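Local atomic coordinates of torso (PDB entry 5AOQ), a protein that binds the neurohormone PTTH through this extracellular region and, as a receptor tyrosine kinase, activates MAPK signalling involved in the onset of silkworm metamorphosis. Residues Pro20-Lys24 with Asn49-Thr53; Asp57-Thr61 with Trp134-Pro138; Ser79-Leu84 with Ser122-Asp126; Phe161-Ile165 with Tyr239-Ser243. One frame throughout, in Å; residues are numbered along the deposited sequence.

Contacts 1, 2 and 3 form one cluster in the first fibronectin type III domain, while contact 4 stands apart in the second, which is involved in binding the PTTH dimer. The centres of contacts 2 and 3 are about 13 Å apart, and that of contact 1 lies about 17 Å from contact 2 and 16 Å from contact 3. W134 ties the cluster together: its CZ2 lies 3.6 Å from F50 CE1, and its indole also packs on L23 and T123. F50 CZ reaches L84 CD2 at 3.5 Å, joining contacts 1 and 3. Contact 4 is about 43 Å from contact 3, centre to centre. All four contacts lie away from the residues implicated in hormone binding.

Contact 1 of 4, residues Pro20-Lys24 with Asn49-Thr53; sequences PGLLK and NFEET
F50 and L23 bring together an Asx turn and the short helix 20-23, packed against the first fibronectin type III domain. F50 has the largest share of the interface. One face of its ring lies under the backbone carbonyl of L23, whose O stands 3.0 Å above the ring plane, displaced toward the rim near CD2. The L23 side chain approaches from the same side, CB resting 3.6 Å from F50 CD1. With CG anti to the carbonyl carbon (chi1 -77°), the phenyl group is swung down beside the helix, where a flat apolar residue suits the buried setting. Beyond the helix it also meets L84, W134 and V30, so it helps to fill the core between the helices and the sheet.

E51 works differently, at the exposed margin. Its CG lies 3.9 Å from P20 CB, the CG methylene of the glutamate against the pyrrolidine ring, and its carboxylate comes near the aliphatic CD of K24. K24 NZ remains 4.9 Å from E51 OE2, too far for a salt bridge, though the opposite charges probably attract weakly. P20 is well placed in the first helical turn, where a missing N-H costs no helical bond, and its carbonyl O accepts from K24 N. K24 also packs on E27 of the second subunit.

The loop holds its own shape through N49. Its OD1 accepts from E51 N at 2.9 Å, closing the Asx turn, and T53 OG1 donates to N49 O at 2.8 Å, lying in the plane of that carbonyl.

Contact 2 of 4, residues Asp57-Thr61 with Trp134-Pro138; sequences DVPST and WMEGP
V58 and M135 lie side by side and point the same way, like two fingers laid along each other. The touching branch of the valine is CG1, anti to its own backbone N (chi1 -179°), and it rests 3.7 Å from M135 SD. The methionine is extended beyond CG, so its thioether and terminal methyl run past the valine, while its CB lies 3.5 Å from V58 O. A long, pliable side chain suits this position because it can follow a branched neighbour at the surface.

S60 also meets the base of M135, CB to CB at 3.9 Å, and is small enough to sit also against G137 CA. Its backbone N donates to E136 O at 2.7 Å, a nearly straight bond (165°) whose donor stands 35° out of the carbonyl plane. The S60 hydroxyl is engaged elsewhere, with S122 OG. E136 turns its side chain away from M135, to a salt bridge with R15.

Within the first fibronectin type III domain, strand 134-140 is hydrogen-bonded along one edge to strand 118-124, through M135 with S122 and P138 with I120; segment 57-61 runs along its other edge.

Contact 3 of 4, residues Ser79-Leu84 with Ser122-Asp126; sequences SEHWQL and STYLD
Two neighbouring antiparallel strands, 83-88 and 118-124, form the middle of the four-stranded sheet of the first fibronectin type III domain, and Q83 with Y124 and L84 with T123 are paired where they meet. L84 and T123 form a hydrogen-bonded pair: L84 N donates to T123 O at 2.8 Å, and T123 N to L84 O at 2.7 Å, the latter in the carbonyl plane. Two residues along, beyond the Q83/Y124 pair, L125 N donates to W82 O at 3.0 Å, rather straight at 171° but 45° out of the carbonyl plane.

Q83 and Y124 form the adjoining non-hydrogen-bonded pair. Their side chains run side by side in the same direction, with CG of Q83 3.7 Å from Y124 CD1 and the amide plane turned 35° from the ring. A glutamine here, its CG anti to the carbonyl carbon (chi1 -59°), lays its CG and the flat end of the chain alongside the ring. With an alanine here the flanking chain would be gone, and the Y124 ring is likely to lose part of its lateral support and turn more freely. S79 adds its OG, 3.4 Å from Y124 CE1; the same oxygen accepts from H81 N in an ST turn.

On the face carrying L84, L125 CB packs 3.8 Å from W82 CB, and these side chains continue to L34 of helix 27-38.

The chemistry is thus divided: main-chain bonds satisfy the peptide groups and fix the register, W82 and L125 carry apolar surface to helix 27-38, L84 and T123 pack on W134, and Q83 with Y124, each part apolar and part polar, lie on the opposite face.

Contact 4 of 4, residues Phe161-Ile165 with Tyr239-Ser243; sequences FKYII and YKTPS
Y163 presents one face of its ring to P242, whose CD lies 3.9 Å from the ring centroid and only 20° off the normal, a CH-pi contact displaced toward CD2. Proline suits the spot, since its CD hydrogens, beside the ring nitrogen, are slightly polarised and sit well on an electron-rich face. At the edge of the Y163 ring, near its plane, comes CD2 of Y239, next to the Y163 hydroxyl; the two tyrosines cross without stacking. The F161 ring has Y239 CB over one face, 4.2 Å from its CZ. The F161 and Y239 rings are themselves oblique, centroids 5.8 Å apart and planes at 35°.

Y239 takes the first torsion that puts CG between the backbone N and the carbonyl carbon (chi1 69°), which turns its ring inward between the two sheets. There it is anchored by its hydroxyl to N193 and meets F177 edge-to-face. T241 CG2 approaches Y163 CE1, its hydroxyl being bonded to D222 N and V219 O.

A serine in place of this tyrosine, Y163, would take away the ring on which P242 rests and would probably leave a gap between P242 and Y239.

No hydrogen bond joins the two segments, and Y163 CA and T241 CA stand 8.0 Å apart. Strand 159-167 belongs to one sheet and strand 233-240 to another, and aromatic side chains interleaved between facing sheets are characteristic of the beta-sandwich of a fibronectin type III domain, here the second.

Contact 1 of 4, residues Pro20-Lys24 with Asn49-Thr53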
loop_
_atom_site.group_PDB
_atom_site.type_symbol
_atom_site.label_atom_id
_atom_site.label_comp_id
_atom_site.label_asym_id
_atom_site.label_seq_id
_atom_site.Cartn_x
_atom_site.Cartn_y
_atom_site.Cartn_z
ATOM N N PRO A 20 -22.890 20.344 3.375
ATOM C CA PRO A 20 -22.957 19.490 4.567
ATOM C C PRO A 20 -23.382 18.064 4.246
ATOM O O PRO A 20 -22.941 17.128 4.917
ATOM C CB PRO A 20 -24.010 20.184 5.441
ATOM C CG PRO A 20 -24.101 21.577 4.919
ATOM C CD PRO A 20 -23.833 21.473 3.460
ATOM N N GLY A 21 -24.213 17.907 3.222
ATOM C CA GLY A 21 -24.708 16.600 2.832
ATOM C C GLY A 21 -23.590 15.670 2.404
ATOM O O GLY A 21 -23.744 14.447 2.430
ATOM N N LEU A 22 -22.464 16.259 2.012
ATOM C CA LEU A 22 -21.287 15.505 1.600
ATOM C C LEU A 22 -20.193 15.600 2.660
ATOM O O LEU A 22 -19.554 14.604 2.994
ATOM C CB LEU A 22 -20.777 16.023 0.260
ATOM C CG LEU A 22 -21.790 15.963 -0.882
ATOM C CD1 LEU A 22 -21.276 16.746 -2.067
ATOM C CD2 LEU A 22 -22.084 14.531 -1.280
ATOM N N LEU A 23 -19.982 16.807 3.177
ATOM C CA LEU A 23 -19.033 17.031 4.266
ATOM C C LEU A 23 -19.357 16.157 5.473
ATOM O O LEU A 23 -18.481 15.847 6.280
ATOM C CB LEU A 23 -19.033 18.502 4.681
ATOM C CG LEU A 23 -18.360 19.481 3.721
ATOM C CD1 LEU A 23 -18.682 20.909 4.116
ATOM C CD2 LEU A 23 -16.856 19.262 3.715
ATOM N N LYS A 24 -20.625 15.776 5.587
ATOM C CA LYS A 24 -21.085 14.854 6.622
ATOM C C LYS A 24 -20.229 13.590 6.727
ATOM O O LYS A 24 -20.164 12.968 7.788
ATOM C CB LYS A 24 -22.546 14.480 6.346
ATOM C CG LYS A 24 -22.933 13.043 6.666
ATOM C CD LYS A 24 -24.402 12.807 6.367
ATOM C CE LYS A 24 -24.783 11.347 6.530
ATOM N NZ LYS A 24 -26.206 11.109 6.159
ATOM N N ASN A 49 -20.027 17.572 13.899
ATOM C CA ASN A 49 -21.232 17.590 13.080
ATOM C C ASN A 49 -21.121 18.653 11.991
ATOM O O ASN A 49 -21.090 19.848 12.281
ATOM C CB ASN A 49 -22.461 17.851 13.958
ATOM C CG ASN A 49 -23.763 17.488 13.272
ATOM O OD1 ASN A 49 -23.908 17.643 12.060
ATOM N ND2 ASN A 49 -24.727 17.010 14.052
ATOM N N PHE A 50 -21.060 18.213 10.738
ATOM C CA PHE A 50 -20.929 19.132 9.613
ATOM C C PHE A 50 -22.267 19.739 9.204
ATOM O O PHE A 50 -22.308 20.771 8.534
ATOM C CB PHE A 50 -20.308 18.420 8.411
ATOM C CG PHE A 50 -18.827 18.217 8.526
ATOM C CD1 PHE A 50 -17.949 19.189 8.078
ATOM C CD2 PHE A 50 -18.310 17.058 9.076
ATOM C CE1 PHE A 50 -16.586 19.009 8.177
ATOM C CE2 PHE A 50 -16.945 16.872 9.178
ATOM C CZ PHE A 50 -16.083 17.850 8.728
ATOM N N GLU A 51 -23.355 19.095 9.609
ATOM C CA GLU A 51 -24.690 19.532 9.222
ATOM C C GLU A 51 -25.238 20.581 10.189
ATOM O O GLU A 51 -26.226 21.250 9.889
ATOM C CB GLU A 51 -25.626 18.325 9.137
ATOM C CG GLU A 51 -25.338 17.439 7.927
ATOM C CD GLU A 51 -26.206 16.197 7.875
ATOM O OE1 GLU A 51 -26.263 15.468 8.887
ATOM O OE2 GLU A 51 -26.821 15.946 6.817
ATOM N N GLU A 52 -24.585 20.724 11.341
ATOM C CA GLU A 52 -24.974 21.720 12.337
ATOM C C GLU A 52 -24.077 22.953 12.284
ATOM O O GLU A 52 -24.251 23.887 13.068
ATOM C CB GLU A 52 -24.934 21.122 13.745
ATOM C CG GLU A 52 -26.012 20.088 14.016
ATOM C CD GLU A 52 -26.007 19.611 15.457
ATOM O OE1 GLU A 52 -24.968 19.770 16.132
ATOM O OE2 GLU A 52 -27.038 19.075 15.912
ATOM N N THR A 53 -23.122 22.958 11.359
ATOM C CA THR A 53 -22.174 24.061 11.239
ATOM C C THR A 53 -22.674 25.107 10.249
ATOM O O THR A 53 -23.304 24.771 9.246
ATOM C CB THR A 53 -20.791 23.556 10.785
ATOM O OG1 THR A 53 -20.412 22.419 11.570
ATOM C CG2 THR A 53 -19.741 24.648 10.933
#

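Contact 2 of 4, residues Asp57-Thr61 with Trp134-Pro138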
loop_
_atom_site.group_PDB
_atom_site.type_symbol
_atom_site.label_atom_id
_atom_site.label_comp_id
_atom_site.label_asym_id
_atom_site.label_seq_id
_atom_site.Cartn_x
_atom_site.Cartn_y
_atom_site.Cartn_z
ATOM N N ASP A 57 -19.443 35.718 8.155
ATOM C CA ASP A 57 -19.028 36.791 7.260
ATOM C C ASP A 57 -17.510 36.880 7.220
ATOM O O ASP A 57 -16.934 37.418 6.277
ATOM C CB ASP A 57 -19.609 38.133 7.710
ATOM C CG ASP A 57 -21.124 38.145 7.712
ATOM O OD1 ASP A 57 -21.728 37.432 6.885
ATOM O OD2 ASP A 57 -21.709 38.878 8.534
ATOM N N VAL A 58 -16.874 36.342 8.256
ATOM C CA VAL A 58 -15.427 36.410 8.409
ATOM C C VAL A 58 -14.706 35.769 7.225
ATOM O O VAL A 58 -14.838 34.565 6.999
ATOM C CB VAL A 58 -14.970 35.712 9.708
ATOM C CG1 VAL A 58 -13.459 35.818 9.876
ATOM C CG2 VAL A 58 -15.681 36.304 10.917
ATOM N N PRO A 59 -13.944 36.570 6.458
ATOM C CA PRO A 59 -13.117 35.959 5.415
ATOM C C PRO A 59 -11.981 35.156 6.027
ATOM O O PRO A 59 -11.490 35.505 7.101
ATOM C CB PRO A 59 -12.583 37.160 4.625
ATOM C CG PRO A 59 -13.454 38.309 5.011
ATOM C CD PRO A 59 -13.856 38.038 6.423
ATOM N N SER A 60 -11.575 34.090 5.353
ATOM C CA SER A 60 -10.525 33.226 5.866
ATOM C C SER A 60 -9.150 33.880 5.726
ATOM O O SER A 60 -8.888 34.594 4.757
ATOM C CB SER A 60 -10.551 31.889 5.135
ATOM O OG SER A 60 -9.751 30.944 5.814
ATOM N N THR A 61 -8.277 33.633 6.700
ATOM C CA THR A 61 -6.935 34.212 6.696
ATOM C C THR A 61 -5.958 33.347 5.903
ATOM O O THR A 61 -4.775 33.674 5.794
ATOM C CB THR A 61 -6.389 34.395 8.128
ATOM O OG1 THR A 61 -6.263 33.118 8.766
ATOM C CG2 THR A 61 -7.311 35.282 8.949
ATOM N N TRP A 134 -17.933 27.966 8.912
ATOM C CA TRP A 134 -16.939 28.012 7.845
ATOM C C TRP A 134 -16.553 29.440 7.477
ATOM O O TRP A 134 -17.379 30.350 7.529
ATOM C CB TRP A 134 -17.468 27.285 6.603
ATOM C CG TRP A 134 -17.603 25.806 6.794
ATOM C CD1 TRP A 134 -18.736 25.119 7.119
ATOM C CD2 TRP A 134 -16.563 24.830 6.673
ATOM N NE1 TRP A 134 -18.465 23.775 7.208
ATOM C CE2 TRP A 134 -17.138 23.571 6.939
ATOM C CE3 TRP A 134 -15.203 24.898 6.361
ATOM C CZ2 TRP A 134 -16.398 22.392 6.907
ATOM C CZ3 TRP A 134 -14.469 23.728 6.336
ATOM C CH2 TRP A 134 -15.067 22.491 6.603
ATOM N N MET A 135 -15.287 29.621 7.104
ATOM C CA MET A 135 -14.778 30.917 6.666
ATOM C C MET A 135 -14.363 30.847 5.203
ATOM O O MET A 135 -13.622 29.954 4.795
ATOM C CB MET A 135 -13.600 31.357 7.536
ATOM C CG MET A 135 -13.953 31.488 9.009
ATOM S SD MET A 135 -12.637 32.235 9.988
ATOM C CE MET A 135 -13.369 32.169 11.622
ATOM N N GLU A 136 -14.850 31.803 4.420
ATOM C CA GLU A 136 -14.631 31.816 2.982
ATOM C C GLU A 136 -13.174 32.113 2.644
ATOM O O GLU A 136 -12.607 33.100 3.114
ATOM C CB GLU A 136 -15.554 32.847 2.329
ATOM C CG GLU A 136 -15.680 32.723 0.822
ATOM C CD GLU A 136 -16.780 33.606 0.259
ATOM O OE1 GLU A 136 -17.278 34.481 0.999
ATOM O OE2 GLU A 136 -17.146 33.423 -0.921
ATOM N N GLY A 137 -12.582 31.250 1.824
ATOM C CA GLY A 137 -11.191 31.382 1.429
ATOM C C GLY A 137 -11.061 31.831 -0.012
ATOM O O GLY A 137 -12.026 32.328 -0.596
ATOM N N PRO A 138 -9.865 31.658 -0.600
ATOM C CA PRO A 138 -9.633 32.057 -1.990
ATOM C C PRO A 138 -10.020 30.972 -2.989
ATOM O O PRO A 138 -10.394 29.870 -2.588
ATOM C CB PRO A 138 -8.127 32.329 -2.029
ATOM C CG PRO A 138 -7.542 31.578 -0.850
ATOM C CD PRO A 138 -8.666 31.049 -0.004
#

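Contact 3 of 4, residues Ser79-Leu84 with Ser122-Asp126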
loop_
_atom_site.group_PDB
_atom_site.type_symbol
_atom_site.label_atom_id
_atom_site.label_comp_id
_atom_site.label_asym_id
_atom_site.label_seq_id
_atom_site.Cartn_x
_atom_site.Cartn_y
_atom_site.Cartn_z
ATOM N N SER A 79 -2.575 28.671 15.239
ATOM C CA SER A 79 -3.742 28.574 16.109
ATOM C C SER A 79 -3.548 27.526 17.196
ATOM O O SER A 79 -2.943 26.478 16.968
ATOM C CB SER A 79 -4.990 28.240 15.290
ATOM O OG SER A 79 -6.117 28.077 16.131
ATOM N N GLU A 80 -4.069 27.827 18.380
ATOM C CA GLU A 80 -4.011 26.912 19.512
ATOM C C GLU A 80 -4.870 25.676 19.265
ATOM O O GLU A 80 -4.627 24.616 19.842
ATOM C CB GLU A 80 -4.462 27.625 20.788
ATOM C CG GLU A 80 -5.877 28.181 20.722
ATOM C CD GLU A 80 -6.272 28.931 21.977
ATOM O OE1 GLU A 80 -5.427 29.051 22.891
ATOM O OE2 GLU A 80 -7.425 29.405 22.052
ATOM N N HIS A 81 -5.875 25.822 18.405
ATOM C CA HIS A 81 -6.800 24.734 18.103
ATOM C C HIS A 81 -6.425 24.029 16.805
ATOM O O HIS A 81 -5.623 24.537 16.020
ATOM C CB HIS A 81 -8.233 25.260 17.992
ATOM C CG HIS A 81 -8.616 26.220 19.076
ATOM N ND1 HIS A 81 -8.858 25.821 20.372
ATOM C CD2 HIS A 81 -8.811 27.559 19.051
ATOM C CE1 HIS A 81 -9.179 26.875 21.102
ATOM N NE2 HIS A 81 -9.157 27.942 20.324
ATOM N N TRP A 82 -7.009 22.855 16.589
ATOM C CA TRP A 82 -6.886 22.164 15.312
ATOM C C TRP A 82 -7.533 23.005 14.225
ATOM O O TRP A 82 -8.409 23.822 14.513
ATOM C CB TRP A 82 -7.549 20.789 15.368
ATOM C CG TRP A 82 -6.652 19.692 15.826
ATOM C CD1 TRP A 82 -6.384 19.336 17.113
ATOM C CD2 TRP A 82 -5.913 18.791 14.997
ATOM N NE1 TRP A 82 -5.517 18.271 17.138
ATOM C CE2 TRP A 82 -5.213 17.918 15.851
ATOM C CE3 TRP A 82 -5.774 18.638 13.613
ATOM C CZ2 TRP A 82 -4.384 16.908 15.367
ATOM C CZ3 TRP A 82 -4.950 17.636 13.136
ATOM C CH2 TRP A 82 -4.266 16.784 14.011
ATOM N N GLN A 83 -7.103 22.814 12.981
ATOM C CA GLN A 83 -7.743 23.494 11.858
ATOM C C GLN A 83 -8.111 22.523 10.742
ATOM O O GLN A 83 -7.289 21.709 10.321
ATOM C CB GLN A 83 -6.836 24.597 11.314
ATOM C CG GLN A 83 -6.464 25.658 12.339
ATOM C CD GLN A 83 -5.674 26.800 11.732
ATOM O OE1 GLN A 83 -4.597 27.151 12.214
ATOM N NE2 GLN A 83 -6.210 27.392 10.672
ATOM N N LEU A 84 -9.351 22.627 10.272
ATOM C CA LEU A 84 -9.845 21.814 9.165
ATOM C C LEU A 84 -9.995 22.657 7.909
ATOM O O LEU A 84 -10.487 23.785 7.961
ATOM C CB LEU A 84 -11.184 21.165 9.526
ATOM C CG LEU A 84 -11.916 20.429 8.398
ATOM C CD1 LEU A 84 -11.093 19.269 7.859
ATOM C CD2 LEU A 84 -13.267 19.939 8.888
ATOM N N SER A 122 -12.061 27.024 5.512
ATOM C CA SER A 122 -11.321 26.692 6.728
ATOM C C SER A 122 -12.205 26.692 7.975
ATOM O O SER A 122 -13.231 27.369 8.018
ATOM C CB SER A 122 -10.162 27.676 6.924
ATOM O OG SER A 122 -10.626 28.992 7.166
ATOM N N THR A 123 -11.794 25.922 8.981
ATOM C CA THR A 123 -12.501 25.861 10.261
ATOM C C THR A 123 -11.553 25.580 11.418
ATOM O O THR A 123 -10.522 24.934 11.242
ATOM C CB THR A 123 -13.593 24.769 10.242
ATOM O OG1 THR A 123 -14.580 25.093 9.259
ATOM C CG2 THR A 123 -14.270 24.631 11.599
ATOM N N TYR A 124 -11.907 26.085 12.599
ATOM C CA TYR A 124 -11.214 25.741 13.837
ATOM C C TYR A 124 -12.000 24.683 14.609
ATOM O O TYR A 124 -13.205 24.826 14.820
ATOM C CB TYR A 124 -11.003 26.984 14.703
ATOM C CG TYR A 124 -10.150 28.043 14.044
ATOM C CD1 TYR A 124 -8.768 27.938 14.045
ATOM C CD2 TYR A 124 -10.723 29.143 13.423
ATOM C CE1 TYR A 124 -7.977 28.898 13.448
ATOM C CE2 TYR A 124 -9.939 30.111 12.822
ATOM C CZ TYR A 124 -8.566 29.982 12.837
ATOM O OH TYR A 124 -7.774 30.937 12.242
ATOM N N LEU A 125 -11.311 23.627 15.030
ATOM C CA LEU A 125 -11.947 22.517 15.734
ATOM C C LEU A 125 -11.888 22.684 17.247
ATOM O O LEU A 125 -10.919 23.218 17.785
ATOM C CB LEU A 125 -11.282 21.196 15.342
ATOM C CG LEU A 125 -11.675 20.605 13.988
ATOM C CD1 LEU A 125 -10.684 19.534 13.562
ATOM C CD2 LEU A 125 -13.078 20.026 14.063
ATOM N N ASP A 126 -12.932 22.222 17.926
ATOM C CA ASP A 126 -12.973 22.247 19.384
ATOM C C ASP A 126 -12.175 21.074 19.941
ATOM O O ASP A 126 -11.626 20.272 19.186
ATOM C CB ASP A 126 -14.420 22.192 19.880
ATOM C CG ASP A 126 -14.581 22.728 21.289
ATOM O OD1 ASP A 126 -13.569 22.839 22.013
ATOM O OD2 ASP A 126 -15.729 23.035 21.679
#

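Contact 4 of 4, residues Phe161-Ile165 with Tyr239-Ser243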
loop_
_atom_site.group_PDB
_atom_site.type_symbol
_atom_site.label_atom_id
_atom_site.label_comp_id
_atom_site.label_asym_id
_atom_site.label_seq_id
_atom_site.Cartn_x
_atom_site.Cartn_y
_atom_site.Cartn_z
ATOM N N PHE A 161 26.373 21.353 -3.209
ATOM C CA PHE A 161 26.286 20.377 -2.134
ATOM C C PHE A 161 27.568 20.324 -1.317
ATOM O O PHE A 161 28.656 20.578 -1.833
ATOM C CB PHE A 161 25.974 19.002 -2.719
ATOM C CG PHE A 161 26.705 18.718 -3.997
ATOM C CD1 PHE A 161 27.974 18.172 -3.979
ATOM C CD2 PHE A 161 26.127 19.013 -5.220
ATOM C CE1 PHE A 161 28.653 17.916 -5.154
ATOM C CE2 PHE A 161 26.802 18.764 -6.398
ATOM C CZ PHE A 161 28.064 18.213 -6.366
ATOM N N LYS A 162 27.426 19.989 -0.038
ATOM C CA LYS A 162 28.568 19.849 0.858
ATOM C C LYS A 162 28.426 18.577 1.677
ATOM O O LYS A 162 27.311 18.136 1.962
ATOM C CB LYS A 162 28.690 21.062 1.780
ATOM C CG LYS A 162 29.056 22.352 1.066
ATOM C CD LYS A 162 29.135 23.516 2.042
ATOM C CE LYS A 162 29.622 24.784 1.359
ATOM N NZ LYS A 162 29.620 25.954 2.281
ATOM N N TYR A 163 29.561 17.992 2.051
ATOM C CA TYR A 163 29.570 16.754 2.817
ATOM C C TYR A 163 30.401 16.897 4.078
ATOM O O TYR A 163 31.340 17.691 4.134
ATOM C CB TYR A 163 30.112 15.611 1.964
ATOM C CG TYR A 163 29.430 15.507 0.625
ATOM C CD1 TYR A 163 28.260 14.778 0.475
ATOM C CD2 TYR A 163 29.949 16.152 -0.487
ATOM C CE1 TYR A 163 27.631 14.688 -0.747
ATOM C CE2 TYR A 163 29.327 16.067 -1.712
ATOM C CZ TYR A 163 28.168 15.335 -1.837
ATOM O OH TYR A 163 27.543 15.249 -3.058
ATOM N N ILE A 164 30.042 16.115 5.090
ATOM C CA ILE A 164 30.792 16.074 6.332
ATOM C C ILE A 164 30.880 14.632 6.809
ATOM O O ILE A 164 29.863 13.950 6.975
ATOM C CB ILE A 164 30.143 16.959 7.418
ATOM C CG1 ILE A 164 30.106 18.417 6.947
ATOM C CG2 ILE A 164 30.904 16.836 8.737
ATOM C CD1 ILE A 164 29.418 19.374 7.897
ATOM N N ILE A 165 32.110 14.172 7.008
ATOM C CA ILE A 165 32.359 12.843 7.541
ATOM C C ILE A 165 32.396 12.903 9.063
ATOM O O ILE A 165 32.888 13.872 9.642
ATOM C CB ILE A 165 33.679 12.247 7.000
ATOM C CG1 ILE A 165 33.840 10.805 7.481
ATOM C CG2 ILE A 165 34.880 13.099 7.416
ATOM C CD1 ILE A 165 34.962 10.045 6.799
ATOM N N TYR A 239 25.472 12.975 -8.948
ATOM C CA TYR A 239 26.614 13.445 -8.172
ATOM C C TYR A 239 27.283 12.282 -7.450
ATOM O O TYR A 239 26.621 11.327 -7.055
ATOM C CB TYR A 239 26.172 14.514 -7.170
ATOM C CG TYR A 239 25.306 13.983 -6.051
ATOM C CD1 TYR A 239 23.931 13.877 -6.204
ATOM C CD2 TYR A 239 25.861 13.588 -4.842
ATOM C CE1 TYR A 239 23.134 13.393 -5.187
ATOM C CE2 TYR A 239 25.072 13.105 -3.818
ATOM C CZ TYR A 239 23.710 13.007 -3.997
ATOM O OH TYR A 239 22.918 12.526 -2.981
ATOM N N LYS A 240 28.597 12.381 -7.272
ATOM C CA LYS A 240 29.375 11.327 -6.630
ATOM C C LYS A 240 29.911 11.812 -5.287
ATOM O O LYS A 240 30.418 12.927 -5.180
ATOM C CB LYS A 240 30.522 10.887 -7.542
ATOM C CG LYS A 240 31.275 9.655 -7.063
ATOM C CD LYS A 240 32.399 9.294 -8.024
ATOM C CE LYS A 240 33.128 8.030 -7.595
ATOM N NZ LYS A 240 32.236 6.838 -7.600
ATOM N N THR A 241 29.800 10.970 -4.264
ATOM C CA THR A 241 30.311 11.313 -2.942
ATOM C C THR A 241 31.838 11.300 -2.949
ATOM O O THR A 241 32.448 10.432 -3.573
ATOM C CB THR A 241 29.795 10.346 -1.861
ATOM O OG1 THR A 241 30.164 9.003 -2.195
ATOM C CG2 THR A 241 28.281 10.439 -1.736
ATOM N N PRO A 242 32.461 12.265 -2.254
ATOM C CA PRO A 242 33.917 12.433 -2.339
ATOM C C PRO A 242 34.699 11.249 -1.780
ATOM O O PRO A 242 34.146 10.417 -1.060
ATOM C CB PRO A 242 34.172 13.689 -1.501
ATOM C CG PRO A 242 33.044 13.733 -0.536
ATOM C CD PRO A 242 31.859 13.192 -1.280
ATOM N N SER A 243 35.982 11.186 -2.121
ATOM C CA SER A 243 36.873 10.157 -1.601
ATOM C C SER A 243 37.389 10.561 -0.225
ATOM O O SER A 243 37.057 11.633 0.280
ATOM C CB SER A 243 38.041 9.928 -2.560
ATOM O OG SER A 243 37.580 9.630 -3.867
#